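Local coordinates for protein AlyGC (Glaciecola chathamensis, PDB 5GKD) that cleaves alginate as a polysaccharide lyase of family 6, presumably by the beta-elimination common to alginate lyases, and carries a bound calcium ion, at residues Q108-N113 / H137-G142; H168-P173 / I417-V422; T49-T54 / I74-V79; E121-V126 / V141-K146. One frame throughout, in Å; residues are numbered along the deposited sequence.

Interaction 1 of 4, residues Q108-N113 / H137-G142; sequences QVVIDN and HNHLVG
The imidazole of H139 has V110 CG1 lying obliquely against it, 4.0 Å from CD2, and V141 CG1 of its own strand in plane at its edge; Y170 and Y427 make edge-to-face contacts with the same ring. The second flat group, the amide of N138, reaches across to the neighbouring strand: its OD1 accepts a hydrogen bond from V109 N at 2.8 Å, in the carbonyl plane and with an N-H...O angle of 166°. At the corner where the chain turns at Q108 this side-chain bond serves V109 N, while Q108 N meets H137 O only weakly. N138 CG stands anti to its carbonyl carbon (chi1 -61°), which folds the amide back beside V109, and the other end of the group, ND2, is held by V106 O. Beyond the corner, strands 109-112 and 139-141 run parallel and exchange regular bonds, from H139 N to V109 O through N113 N to V141 O at 2.9 Å. On the face carrying I111 and L140, L140 CD2 rests alongside I111 CG1 at 3.6 Å. On the other face D112 OD1 lies beside V141 CG1 and takes a straight bond from N113 ND2 at 2.9 Å, while OD2 pairs with Y427. The chemistry implies a corner of the parallel beta-helix pinned by a buried asparagine, with both ends of its amide satisfied by backbone.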
loop_
_atom_site.group_PDB
_atom_site.type_symbol
_atom_site.label_atom_id
_atom_site.label_comp_id
_atom_site.label_asym_id
_atom_site.label_seq_id
_atom_site.Cartn_x
_atom_site.Cartn_y
_atom_site.Cartn_z
ATOM N N GLN A 108 -18.409 5.194 33.188
ATOM C CA GLN A 108 -17.146 5.798 33.571
ATOM C C GLN A 108 -15.963 5.015 33.011
ATOM O O GLN A 108 -14.990 4.729 33.710
ATOM C CB GLN A 108 -17.044 5.936 35.096
ATOM C CG GLN A 108 -18.112 6.843 35.716
ATOM C CD GLN A 108 -17.736 7.307 37.114
ATOM O OE1 GLN A 108 -16.638 7.784 37.326
ATOM N NE2 GLN A 108 -18.648 7.165 38.064
ATOM N N VAL A 109 -16.038 4.663 31.736
ATOM C CA VAL A 109 -14.838 4.174 31.084
ATOM C C VAL A 109 -14.500 5.059 29.893
ATOM O O VAL A 109 -15.369 5.599 29.197
ATOM C CB VAL A 109 -14.882 2.676 30.693
ATOM C CG1 VAL A 109 -16.011 1.938 31.343
ATOM C CG2 VAL A 109 -14.783 2.448 29.201
ATOM N N VAL A 110 -13.197 5.223 29.697
ATOM C CA VAL A 110 -12.617 6.069 28.674
ATOM C C VAL A 110 -12.068 5.170 27.576
ATOM O O VAL A 110 -11.390 4.177 27.863
ATOM C CB VAL A 110 -11.492 6.945 29.256
ATOM C CG1 VAL A 110 -10.805 7.725 28.163
ATOM C CG2 VAL A 110 -12.008 7.860 30.357
ATOM N N ILE A 111 -12.334 5.524 26.327
ATOM C CA ILE A 111 -11.587 5.000 25.196
ATOM C C ILE A 111 -10.995 6.192 24.464
ATOM O O ILE A 111 -11.734 7.034 23.942
ATOM C CB ILE A 111 -12.455 4.158 24.254
ATOM C CG1 ILE A 111 -13.154 3.036 25.033
ATOM C CG2 ILE A 111 -11.583 3.636 23.107
ATOM C CD1 ILE A 111 -14.008 2.111 24.173
ATOM N N ASP A 112 -9.667 6.259 24.420
ATOM C CA ASP A 112 -8.941 7.446 23.970
ATOM C C ASP A 112 -7.971 7.031 22.871
ATOM O O ASP A 112 -6.913 6.449 23.146
ATOM C CB ASP A 112 -8.209 8.093 25.144
ATOM C CG ASP A 112 -7.499 9.362 24.762
ATOM O OD1 ASP A 112 -7.456 9.698 23.569
ATOM O OD2 ASP A 112 -6.963 10.030 25.662
ATOM N N ASN A 113 -8.341 7.320 21.630
ATOM C CA ASN A 113 -7.465 7.110 20.487
ATOM C C ASN A 113 -6.943 5.678 20.420
ATOM O O ASN A 113 -5.795 5.431 20.052
ATOM C CB ASN A 113 -6.312 8.118 20.502
ATOM C CG ASN A 113 -6.720 9.436 19.890
ATOM O OD1 ASN A 113 -6.639 9.612 18.678
ATOM N ND2 ASN A 113 -7.216 10.347 20.718
ATOM N N HIS A 137 -22.094 7.912 31.162
ATOM C CA HIS A 137 -20.961 8.637 31.741
ATOM C C HIS A 137 -19.628 8.094 31.225
ATOM O O HIS A 137 -18.637 8.025 31.949
ATOM C CB HIS A 137 -21.011 8.625 33.279
ATOM C CG HIS A 137 -22.199 9.352 33.851
ATOM N ND1 HIS A 137 -23.421 8.740 34.066
ATOM C CD2 HIS A 137 -22.359 10.647 34.225
ATOM C CE1 HIS A 137 -24.276 9.622 34.554
ATOM N NE2 HIS A 137 -23.660 10.785 34.659
ATOM N N ASN A 138 -19.591 7.730 29.949
ATOM C CA ASN A 138 -18.359 7.281 29.320
ATOM C C ASN A 138 -17.758 8.396 28.458
ATOM O O ASN A 138 -18.359 9.457 28.246
ATOM C CB ASN A 138 -18.616 6.004 28.511
ATOM C CG ASN A 138 -19.107 4.876 29.379
ATOM O OD1 ASN A 138 -18.401 4.423 30.286
ATOM N ND2 ASN A 138 -20.328 4.416 29.125
ATOM N N HIS A 139 -16.544 8.143 27.967
ATOM C CA HIS A 139 -15.729 9.173 27.317
ATOM C C HIS A 139 -14.998 8.508 26.151
ATOM O O HIS A 139 -14.007 7.796 26.361
ATOM C CB HIS A 139 -14.777 9.781 28.342
ATOM C CG HIS A 139 -13.807 10.788 27.805
ATOM N ND1 HIS A 139 -13.562 11.984 28.446
ATOM C CD2 HIS A 139 -12.967 10.752 26.743
ATOM C CE1 HIS A 139 -12.641 12.658 27.781
ATOM N NE2 HIS A 139 -12.256 11.928 26.749
ATOM N N LEU A 140 -15.494 8.731 24.929
ATOM C CA LEU A 140 -14.959 8.124 23.717
ATOM C C LEU A 140 -14.452 9.213 22.786
ATOM O O LEU A 140 -15.245 9.996 22.253
ATOM C CB LEU A 140 -16.017 7.293 22.998
ATOM C CG LEU A 140 -16.795 6.364 23.918
ATOM C CD1 LEU A 140 -17.843 5.593 23.138
ATOM C CD2 LEU A 140 -15.809 5.421 24.595
ATOM N N VAL A 141 -13.149 9.220 22.527
ATOM C CA VAL A 141 -12.556 10.266 21.712
ATOM C C VAL A 141 -11.519 9.675 20.764
ATOM O O VAL A 141 -10.765 8.763 21.121
ATOM C CB VAL A 141 -11.940 11.371 22.597
ATOM C CG1 VAL A 141 -10.842 10.792 23.484
ATOM C CG2 VAL A 141 -11.445 12.504 21.743
ATOM N N GLY A 142 -11.502 10.186 19.542
ATOM C CA GLY A 142 -10.395 9.954 18.643
ATOM C C GLY A 142 -10.430 8.707 17.784
ATOM O O GLY A 142 -9.366 8.238 17.390
#

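Interaction 2 of 4, residues H168-P173 / I417-V422; sequences HNYFGP and IGKDEV
A coil of the parallel beta-helix, entering the short strand 170-171, is covered here by the loop 417-422, which belongs to the long connection that follows the strands of this helix. V422 fills the middle of the contact. Its CG1 packs on Y170 CB at 3.5 Å, while CG2 faces the backbone of H168. At one end I417 crosses the H168 side chain at about a right angle, with I417 CD1 3.5 Å from H168 CD2; E421 O sits at the edge of the same imidazole, near its plane, 4.1 Å from CD2. At the other end K419, extended along its whole length, crosses the Y170 side chain at a slant, its CE 3.6 Å from Y170 OH. Water 1 joins the two polar ends, donating to Y170 OH at 3.1 Å and accepting from K419 NZ at 2.8 Å. Y170 OH is also bonded to D207, with which K419 NZ makes a long, weak ion pair. The loop keeps its own shape through a backbone bond from E421 N to G418 O and a side-chain bond in which E421 OE2 accepts from G418 N. Y170 CG, anti to the backbone N (chi1 176°), puts the ring beside the K419 chain, and G172 CA packs over one of its faces. Around the contact, H168 stacks on H137 of strand 134-141, F171 packs on F206, K419 touches Y205, and strand 170-171 lies between strands 134-141 and 200-207.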
loop_
_atom_site.group_PDB
_atom_site.type_symbol
_atom_site.label_atom_id
_atom_site.label_comp_id
_atom_site.label_asym_id
_atom_site.label_seq_id
_atom_site.Cartn_x
_atom_site.Cartn_y
_atom_site.Cartn_z
ATOM N N HIS A 168 -25.625 10.548 29.036
ATOM C CA HIS A 168 -24.571 11.302 29.712
ATOM C C HIS A 168 -23.177 10.921 29.239
ATOM O O HIS A 168 -22.219 11.007 30.003
ATOM C CB HIS A 168 -24.663 11.128 31.230
ATOM C CG HIS A 168 -25.909 11.693 31.823
ATOM N ND1 HIS A 168 -27.032 10.930 32.061
ATOM C CD2 HIS A 168 -26.218 12.953 32.207
ATOM C CE1 HIS A 168 -27.973 11.695 32.581
ATOM N NE2 HIS A 168 -27.504 12.925 32.675
ATOM N N ASN A 169 -23.034 10.491 27.997
ATOM C CA ASN A 169 -21.723 10.160 27.468
ATOM C C ASN A 169 -21.106 11.374 26.791
ATOM O O ASN A 169 -21.809 12.243 26.255
ATOM C CB ASN A 169 -21.813 9.006 26.480
ATOM C CG ASN A 169 -22.285 7.729 27.140
ATOM O OD1 ASN A 169 -21.573 7.160 27.960
ATOM N ND2 ASN A 169 -23.486 7.276 26.791
ATOM N N TYR A 170 -19.784 11.456 26.855
ATOM C CA TYR A 170 -19.026 12.432 26.082
ATOM C C TYR A 170 -18.535 11.731 24.832
ATOM O O TYR A 170 -17.635 10.887 24.896
ATOM C CB TYR A 170 -17.863 13.013 26.877
ATOM C CG TYR A 170 -16.981 13.978 26.082
ATOM C CD1 TYR A 170 -17.492 15.168 25.573
ATOM C CD2 TYR A 170 -15.634 13.701 25.874
ATOM C CE1 TYR A 170 -16.688 16.051 24.862
ATOM C CE2 TYR A 170 -14.826 14.564 25.174
ATOM C CZ TYR A 170 -15.355 15.734 24.656
ATOM O OH TYR A 170 -14.538 16.583 23.954
ATOM N N PHE A 171 -19.149 12.056 23.705
ATOM C CA PHE A 171 -18.633 11.645 22.408
ATOM C C PHE A 171 -17.742 12.779 21.929
ATOM O O PHE A 171 -18.217 13.770 21.357
ATOM C CB PHE A 171 -19.764 11.333 21.436
ATOM C CG PHE A 171 -20.600 10.136 21.838
ATOM C CD1 PHE A 171 -20.119 8.851 21.676
ATOM C CD2 PHE A 171 -21.870 10.298 22.365
ATOM C CE1 PHE A 171 -20.887 7.743 22.045
ATOM C CE2 PHE A 171 -22.639 9.186 22.733
ATOM C CZ PHE A 171 -22.141 7.918 22.574
ATOM N N GLY A 172 -16.438 12.639 22.191
ATOM C CA GLY A 172 -15.473 13.642 21.842
ATOM C C GLY A 172 -15.141 13.643 20.368
ATOM O O GLY A 172 -15.673 12.875 19.575
ATOM N N PRO A 173 -14.228 14.531 19.999
ATOM C CA PRO A 173 -13.891 14.737 18.583
ATOM C C PRO A 173 -13.568 13.452 17.825
ATOM O O PRO A 173 -12.788 12.612 18.273
ATOM C CB PRO A 173 -12.675 15.666 18.655
ATOM C CG PRO A 173 -12.934 16.503 19.907
ATOM C CD PRO A 173 -13.621 15.552 20.882
ATOM N N ILE A 417 -27.672 19.903 28.209
ATOM C CA ILE A 417 -26.590 19.352 29.012
ATOM C C ILE A 417 -25.272 20.006 28.613
ATOM O O ILE A 417 -25.033 20.306 27.435
ATOM C CB ILE A 417 -26.539 17.821 28.882
ATOM C CG1 ILE A 417 -25.603 17.238 29.941
ATOM C CG2 ILE A 417 -26.148 17.379 27.489
ATOM C CD1 ILE A 417 -26.199 16.055 30.648
ATOM N N GLY A 418 -24.432 20.271 29.606
ATOM C CA GLY A 418 -23.162 20.917 29.366
ATOM C C GLY A 418 -22.028 19.939 29.115
ATOM O O GLY A 418 -22.108 18.770 29.449
ATOM N N LYS A 419 -20.961 20.446 28.501
ATOM C CA LYS A 419 -19.802 19.608 28.224
ATOM C C LYS A 419 -19.197 19.040 29.508
ATOM O O LYS A 419 -18.649 17.934 29.494
ATOM C CB LYS A 419 -18.753 20.404 27.443
ATOM C CG LYS A 419 -17.516 19.610 27.007
ATOM C CD LYS A 419 -16.636 20.461 26.108
ATOM C CE LYS A 419 -15.442 19.703 25.598
ATOM N NZ LYS A 419 -14.501 20.599 24.852
ATOM N N ASP A 420 -19.282 19.769 30.623
ATOM C CA ASP A 420 -18.698 19.285 31.864
ATOM C C ASP A 420 -19.697 18.549 32.746
ATOM O O ASP A 420 -19.351 18.173 33.865
ATOM C CB ASP A 420 -18.033 20.434 32.637
ATOM C CG ASP A 420 -18.861 21.696 32.658
ATOM O OD1 ASP A 420 -20.072 21.639 32.976
ATOM O OD2 ASP A 420 -18.285 22.766 32.362
ATOM N N GLU A 421 -20.904 18.295 32.263
ATOM C CA GLU A 421 -21.852 17.453 32.977
ATOM C C GLU A 421 -21.925 16.059 32.398
ATOM O O GLU A 421 -22.846 15.310 32.700
ATOM C CB GLU A 421 -23.239 18.070 32.946
ATOM C CG GLU A 421 -23.279 19.488 33.446
ATOM C CD GLU A 421 -24.640 20.081 33.264
ATOM O OE1 GLU A 421 -25.460 19.996 34.192
ATOM O OE2 GLU A 421 -24.908 20.586 32.169
ATOM N N VAL A 422 -20.969 15.704 31.568
ATOM C CA VAL A 422 -21.006 14.488 30.790
ATOM C C VAL A 422 -19.618 13.861 30.872
ATOM O O VAL A 422 -18.635 14.534 31.173
ATOM C CB VAL A 422 -21.461 14.861 29.359
ATOM C CG1 VAL A 422 -20.895 14.021 28.408
ATOM C CG2 VAL A 422 -22.986 14.838 29.234
HETATM O O HOH W 1 -12.444 18.832 24.211
#

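Interaction 3 of 4, residues T49-T54 / I74-V79; sequences TLRGQT and IVSGLV
T49 turns its OG1 anti to the carbonyl carbon (chi1 -61°), which lays the hydroxyl against I74 CB at 3.8 Å and leaves CG2 beside I74 O. In R51 and S76, the next pair on that face, R51 CG and S76 OG both stand between the backbone N and the carbonyl carbon; S76 OG (chi1 68°) thereby comes to rest 3.4 Å from R51 CB. The arginine chain then bends at its third torsion and leads away from S76, its NH1 forming a salt bridge with D23 on strand 23-26. The face bearing L50 and V75 is apolar, though L50 CB and V75 CG2 meet only loosely at 4.3 Å; F38 touches both side chains, and L66 and L68 pack on V75. Three main-chain bonds join the strands: L50 N to I74 O at 2.8 Å and 165°, S76 N to L50 O at 3.0 Å, and G52 N to S76 O at 3.1 Å. At G77 the chain turns a corner with positive phi, and L78 swings its CD2 back to within 3.8 Å of G52 N. G52 itself lies close against G77, where its CA approaches G77 O. Strands 49-52 and 74-76 run parallel with their axes 4.7 Å apart and with residues of successive coils in register, one above the next, as in the right-handed parallel beta-helix of the pectate lyase-like fold.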
loop_
_atom_site.group_PDB
_atom_site.type_symbol
_atom_site.label_atom_id
_atom_site.label_comp_id
_atom_site.label_asym_id
_atom_site.label_seq_id
_atom_site.Cartn_x
_atom_site.Cartn_y
_atom_site.Cartn_z
ATOM N N THR A 49 -19.457 -6.476 39.955
ATOM C CA THR A 49 -18.793 -5.303 39.409
ATOM C C THR A 49 -17.342 -5.633 39.070
ATOM O O THR A 49 -16.663 -6.340 39.821
ATOM C CB THR A 49 -18.865 -4.145 40.417
ATOM O OG1 THR A 49 -20.235 -3.814 40.669
ATOM C CG2 THR A 49 -18.136 -2.917 39.916
ATOM N N LEU A 50 -16.889 -5.149 37.922
ATOM C CA LEU A 50 -15.481 -5.096 37.530
ATOM C C LEU A 50 -15.092 -3.631 37.443
ATOM O O LEU A 50 -15.692 -2.892 36.659
ATOM C CB LEU A 50 -15.267 -5.754 36.170
ATOM C CG LEU A 50 -13.937 -6.346 35.689
ATOM C CD1 LEU A 50 -13.708 -6.087 34.223
ATOM C CD2 LEU A 50 -12.703 -6.038 36.537
ATOM N N ARG A 51 -14.093 -3.207 38.220
ATOM C CA ARG A 51 -13.762 -1.788 38.241
ATOM C C ARG A 51 -12.273 -1.590 38.487
ATOM O O ARG A 51 -11.589 -2.448 39.034
ATOM C CB ARG A 51 -14.580 -1.021 39.291
ATOM C CG ARG A 51 -14.805 -1.776 40.561
ATOM C CD ARG A 51 -15.542 -0.955 41.636
ATOM N NE ARG A 51 -14.552 -0.165 42.337
ATOM C CZ ARG A 51 -14.212 -0.318 43.606
ATOM N NH1 ARG A 51 -14.816 -1.198 44.376
ATOM N NH2 ARG A 51 -13.268 0.451 44.097
ATOM N N GLY A 52 -11.776 -0.436 38.065
ATOM C CA GLY A 52 -10.398 -0.092 38.336
ATOM C C GLY A 52 -10.246 0.375 39.774
ATOM O O GLY A 52 -11.125 1.031 40.331
ATOM N N GLN A 53 -9.113 0.003 40.376
ATOM C CA GLN A 53 -8.812 0.390 41.751
ATOM C C GLN A 53 -8.949 1.892 41.951
ATOM O O GLN A 53 -9.641 2.351 42.862
ATOM C CB GLN A 53 -7.396 -0.064 42.107
ATOM C CG GLN A 53 -6.998 0.180 43.547
ATOM C CD GLN A 53 -5.536 -0.156 43.801
ATOM O OE1 GLN A 53 -4.813 -0.573 42.905
ATOM N NE2 GLN A 53 -5.097 0.046 45.024
ATOM N N THR A 54 -8.305 2.668 41.092
ATOM C CA THR A 54 -8.433 4.121 41.087
ATOM C C THR A 54 -8.764 4.553 39.669
ATOM O O THR A 54 -7.874 4.502 38.799
ATOM C CB THR A 54 -7.153 4.811 41.535
ATOM O OG1 THR A 54 -6.774 4.338 42.831
ATOM C CG2 THR A 54 -7.367 6.321 41.565
ATOM N N ILE A 74 -21.721 -4.747 36.201
ATOM C CA ILE A 74 -21.300 -3.359 36.080
ATOM C C ILE A 74 -19.799 -3.328 35.818
ATOM O O ILE A 74 -19.038 -4.018 36.498
ATOM C CB ILE A 74 -21.622 -2.553 37.344
ATOM C CG1 ILE A 74 -23.106 -2.675 37.696
ATOM C CG2 ILE A 74 -21.225 -1.105 37.136
ATOM C CD1 ILE A 74 -23.465 -1.921 38.956
ATOM N N VAL A 75 -19.370 -2.538 34.838
ATOM C CA VAL A 75 -17.955 -2.304 34.568
ATOM C C VAL A 75 -17.696 -0.804 34.651
ATOM O O VAL A 75 -18.419 -0.018 34.027
ATOM C CB VAL A 75 -17.541 -2.836 33.188
ATOM C CG1 VAL A 75 -16.070 -2.547 32.945
ATOM C CG2 VAL A 75 -17.818 -4.317 33.064
ATOM N N SER A 76 -16.667 -0.401 35.402
ATOM C CA SER A 76 -16.418 1.028 35.568
ATOM C C SER A 76 -14.950 1.324 35.840
ATOM O O SER A 76 -14.198 0.485 36.336
ATOM C CB SER A 76 -17.265 1.620 36.695
ATOM O OG SER A 76 -16.852 1.137 37.952
ATOM N N GLY A 77 -14.560 2.551 35.518
ATOM C CA GLY A 77 -13.266 3.059 35.941
ATOM C C GLY A 77 -12.078 2.487 35.208
ATOM O O GLY A 77 -11.053 2.203 35.839
ATOM N N LEU A 78 -12.188 2.307 33.894
ATOM C CA LEU A 78 -11.099 1.812 33.061
ATOM C C LEU A 78 -10.797 2.817 31.958
ATOM O O LEU A 78 -11.675 3.573 31.524
ATOM C CB LEU A 78 -11.453 0.451 32.425
ATOM C CG LEU A 78 -12.011 -0.644 33.345
ATOM C CD1 LEU A 78 -12.408 -1.879 32.548
ATOM C CD2 LEU A 78 -10.985 -0.977 34.428
ATOM N N VAL A 79 -9.556 2.801 31.495
ATOM C CA VAL A 79 -9.104 3.616 30.375
ATOM C C VAL A 79 -8.481 2.684 29.341
ATOM O O VAL A 79 -7.490 2.002 29.639
ATOM C CB VAL A 79 -8.085 4.681 30.804
ATOM C CG1 VAL A 79 -7.622 5.492 29.584
ATOM C CG2 VAL A 79 -8.673 5.605 31.871
#

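Interaction 4 of 4, residues E121-V126 / V141-K146; sequences EQDSWV and VGKRNK
K143 and N145 close on D123 in a compact polar knot. The K143 ammonium forms a salt bridge with D123 OD1 at 3.1 Å, meeting it nearly along the C-O bond, and also bonds D123 O at 2.8 Å from above the carbonyl plane. N145 ND2 reaches the same D123 OD1 at 2.8 Å, here from above the carboxylate plane, and with its amide turned 83° to the carboxylate; its other N-H goes to E121 O at 2.9 Å. N145 OD1, N145 O and G147 O also accept from K143 NZ, so three protons are shared among five oxygens. Water 2 lies beside the knot and accepts from W125 NE1. Further along, D123 N bonds K146 O, with Q122 packed against the same carbonyl. The lysine reaches D123 by passing over the indole: CG is anti to the backbone N (chi1 -174°), CB stands over the six-membered ring of W125 in a CH-pi contact, 3.6 Å from its centroid, and CE ends over CD1. At the indole edge V141 O lies near the plane, 3.3 Å from CH2. W125 also packs on I111 of strand 105-112, and S124 pairs with strand 89-92. E121 turns outward to a salt bridge with R536 of the second subunit. The contact thus joins two loops of the parallel beta-helix, one entering strand 124-128 and one leaving strand 134-141, close to the dimer contact.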
loop_
_atom_site.group_PDB
_atom_site.type_symbol
_atom_site.label_atom_id
_atom_site.label_comp_id
_atom_site.label_asym_id
_atom_site.label_seq_id
_atom_site.Cartn_x
_atom_site.Cartn_y
_atom_site.Cartn_z
ATOM N N GLU A 121 -9.045 -0.675 8.067
ATOM C CA GLU A 121 -9.285 -1.914 8.787
ATOM C C GLU A 121 -10.345 -1.584 9.831
ATOM O O GLU A 121 -10.060 -0.903 10.820
ATOM C CB GLU A 121 -7.995 -2.438 9.401
ATOM C CG GLU A 121 -8.014 -3.902 9.766
ATOM C CD GLU A 121 -8.195 -4.828 8.569
ATOM O OE1 GLU A 121 -8.904 -5.839 8.715
ATOM O OE2 GLU A 121 -7.656 -4.543 7.486
ATOM N N GLN A 122 -11.572 -2.039 9.579
ATOM C CA GLN A 122 -12.765 -1.616 10.301
ATOM C C GLN A 122 -12.933 -2.308 11.650
ATOM O O GLN A 122 -12.733 -3.517 11.775
ATOM C CB GLN A 122 -14.001 -1.898 9.443
ATOM C CG GLN A 122 -15.308 -1.737 10.184
ATOM C CD GLN A 122 -16.503 -1.918 9.292
ATOM O OE1 GLN A 122 -17.617 -1.549 9.651
ATOM N NE2 GLN A 122 -16.282 -2.475 8.112
ATOM N N ASP A 123 -13.329 -1.533 12.657
ATOM C CA ASP A 123 -13.821 -2.086 13.911
ATOM C C ASP A 123 -14.839 -1.111 14.496
ATOM O O ASP A 123 -15.130 -0.065 13.921
ATOM C CB ASP A 123 -12.679 -2.387 14.900
ATOM C CG ASP A 123 -11.895 -1.132 15.328
ATOM O OD1 ASP A 123 -12.291 0.020 15.015
ATOM O OD2 ASP A 123 -10.856 -1.300 15.994
ATOM N N SER A 124 -15.392 -1.470 15.642
ATOM C CA SER A 124 -16.277 -0.599 16.388
ATOM C C SER A 124 -15.769 -0.548 17.812
ATOM O O SER A 124 -15.095 -1.471 18.268
ATOM C CB SER A 124 -17.711 -1.093 16.358
ATOM O OG SER A 124 -18.346 -0.745 15.143
ATOM N N TRP A 125 -16.074 0.534 18.510
ATOM C CA TRP A 125 -15.555 0.631 19.865
ATOM C C TRP A 125 -16.525 0.081 20.898
ATOM O O TRP A 125 -16.084 -0.535 21.875
ATOM C CB TRP A 125 -15.179 2.073 20.190
ATOM C CG TRP A 125 -13.842 2.451 19.624
ATOM C CD1 TRP A 125 -13.032 1.674 18.822
ATOM C CD2 TRP A 125 -13.136 3.674 19.836
ATOM N NE1 TRP A 125 -11.889 2.364 18.501
ATOM C CE2 TRP A 125 -11.922 3.585 19.124
ATOM C CE3 TRP A 125 -13.416 4.844 20.546
ATOM C CZ2 TRP A 125 -10.999 4.616 19.116
ATOM C CZ3 TRP A 125 -12.500 5.864 20.519
ATOM C CH2 TRP A 125 -11.314 5.748 19.818
ATOM N N VAL A 126 -17.832 0.286 20.714
ATOM C CA VAL A 126 -18.846 -0.239 21.620
ATOM C C VAL A 126 -19.955 -0.890 20.804
ATOM O O VAL A 126 -20.518 -0.255 19.910
ATOM C CB VAL A 126 -19.425 0.872 22.522
ATOM C CG1 VAL A 126 -20.382 0.294 23.533
ATOM C CG2 VAL A 126 -18.298 1.662 23.207
ATOM N N VAL A 141 -13.149 9.220 22.527
ATOM C CA VAL A 141 -12.556 10.266 21.712
ATOM C C VAL A 141 -11.519 9.675 20.764
ATOM O O VAL A 141 -10.765 8.763 21.121
ATOM C CB VAL A 141 -11.940 11.371 22.597
ATOM C CG1 VAL A 141 -10.842 10.792 23.484
ATOM C CG2 VAL A 141 -11.445 12.504 21.743
ATOM N N GLY A 142 -11.502 10.186 19.542
ATOM C CA GLY A 142 -10.395 9.954 18.643
ATOM C C GLY A 142 -10.430 8.707 17.784
ATOM O O GLY A 142 -9.366 8.238 17.390
ATOM N N LYS A 143 -11.589 8.147 17.471
ATOM C CA LYS A 143 -11.595 6.999 16.565
ATOM C C LYS A 143 -11.273 7.458 15.150
ATOM O O LYS A 143 -11.979 8.301 14.594
ATOM C CB LYS A 143 -12.933 6.270 16.600
ATOM C CG LYS A 143 -12.939 4.987 15.777
ATOM C CD LYS A 143 -14.204 4.169 16.045
ATOM C CE LYS A 143 -14.064 2.702 15.574
ATOM N NZ LYS A 143 -13.915 2.504 14.093
ATOM N N ARG A 144 -10.200 6.914 14.564
ATOM C CA ARG A 144 -9.720 7.403 13.279
ATOM C C ARG A 144 -10.054 6.485 12.116
ATOM O O ARG A 144 -9.889 6.890 10.962
ATOM C CB ARG A 144 -8.200 7.618 13.289
ATOM C CG ARG A 144 -7.554 7.843 14.617
ATOM C CD ARG A 144 -7.836 9.193 15.263
ATOM N NE ARG A 144 -7.150 10.308 14.669
ATOM C CZ ARG A 144 -6.677 11.354 15.339
ATOM N NH1 ARG A 144 -6.759 11.439 16.662
ATOM N NH2 ARG A 144 -6.100 12.312 14.664
ATOM N N ASN A 145 -10.512 5.277 12.381
ATOM C CA ASN A 145 -10.638 4.263 11.354
ATOM C C ASN A 145 -12.102 4.004 11.046
ATOM O O ASN A 145 -12.999 4.393 11.788
ATOM C CB ASN A 145 -9.963 2.967 11.797
ATOM C CG ASN A 145 -10.673 2.322 12.944
ATOM O OD1 ASN A 145 -10.989 2.981 13.937
ATOM N ND2 ASN A 145 -10.952 1.018 12.815
ATOM N N LYS A 146 -12.322 3.324 9.935
ATOM C CA LYS A 146 -13.664 2.974 9.513
ATOM C C LYS A 146 -14.396 2.142 10.571
ATOM O O LYS A 146 -13.813 1.315 11.279
ATOM C CB LYS A 146 -13.596 2.222 8.188
ATOM C CG LYS A 146 -14.940 1.724 7.692
ATOM C CD LYS A 146 -15.049 1.744 6.199
ATOM C CE LYS A 146 -16.425 1.300 5.740
ATOM N NZ LYS A 146 -16.661 1.701 4.324
HETATM O O HOH W 2 -10.288 1.477 16.070
#

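Overall arrangement
From the N terminus, interaction 3 comes first, pairing strands 48-52 and 73-81 and closing one coil of the beta-helix. Strand 73-81 then pairs with 105-112, where G77 and L78 bond to Q108 and V110, and interaction 1 carries the stack on to strand 134-141. The 121-126 segment lies within the loop that interaction 1 closes, and interaction 4 ties it to the chain just past that strand, sharing V141 and G142. Interaction 2 opens one coil later, where N138 bonds N169 and Y170, and P173 O reaches G142 N; its partner returns from some 240 residues further on. Interactions 2 and 3 do not touch, their centres about 20 Å apart.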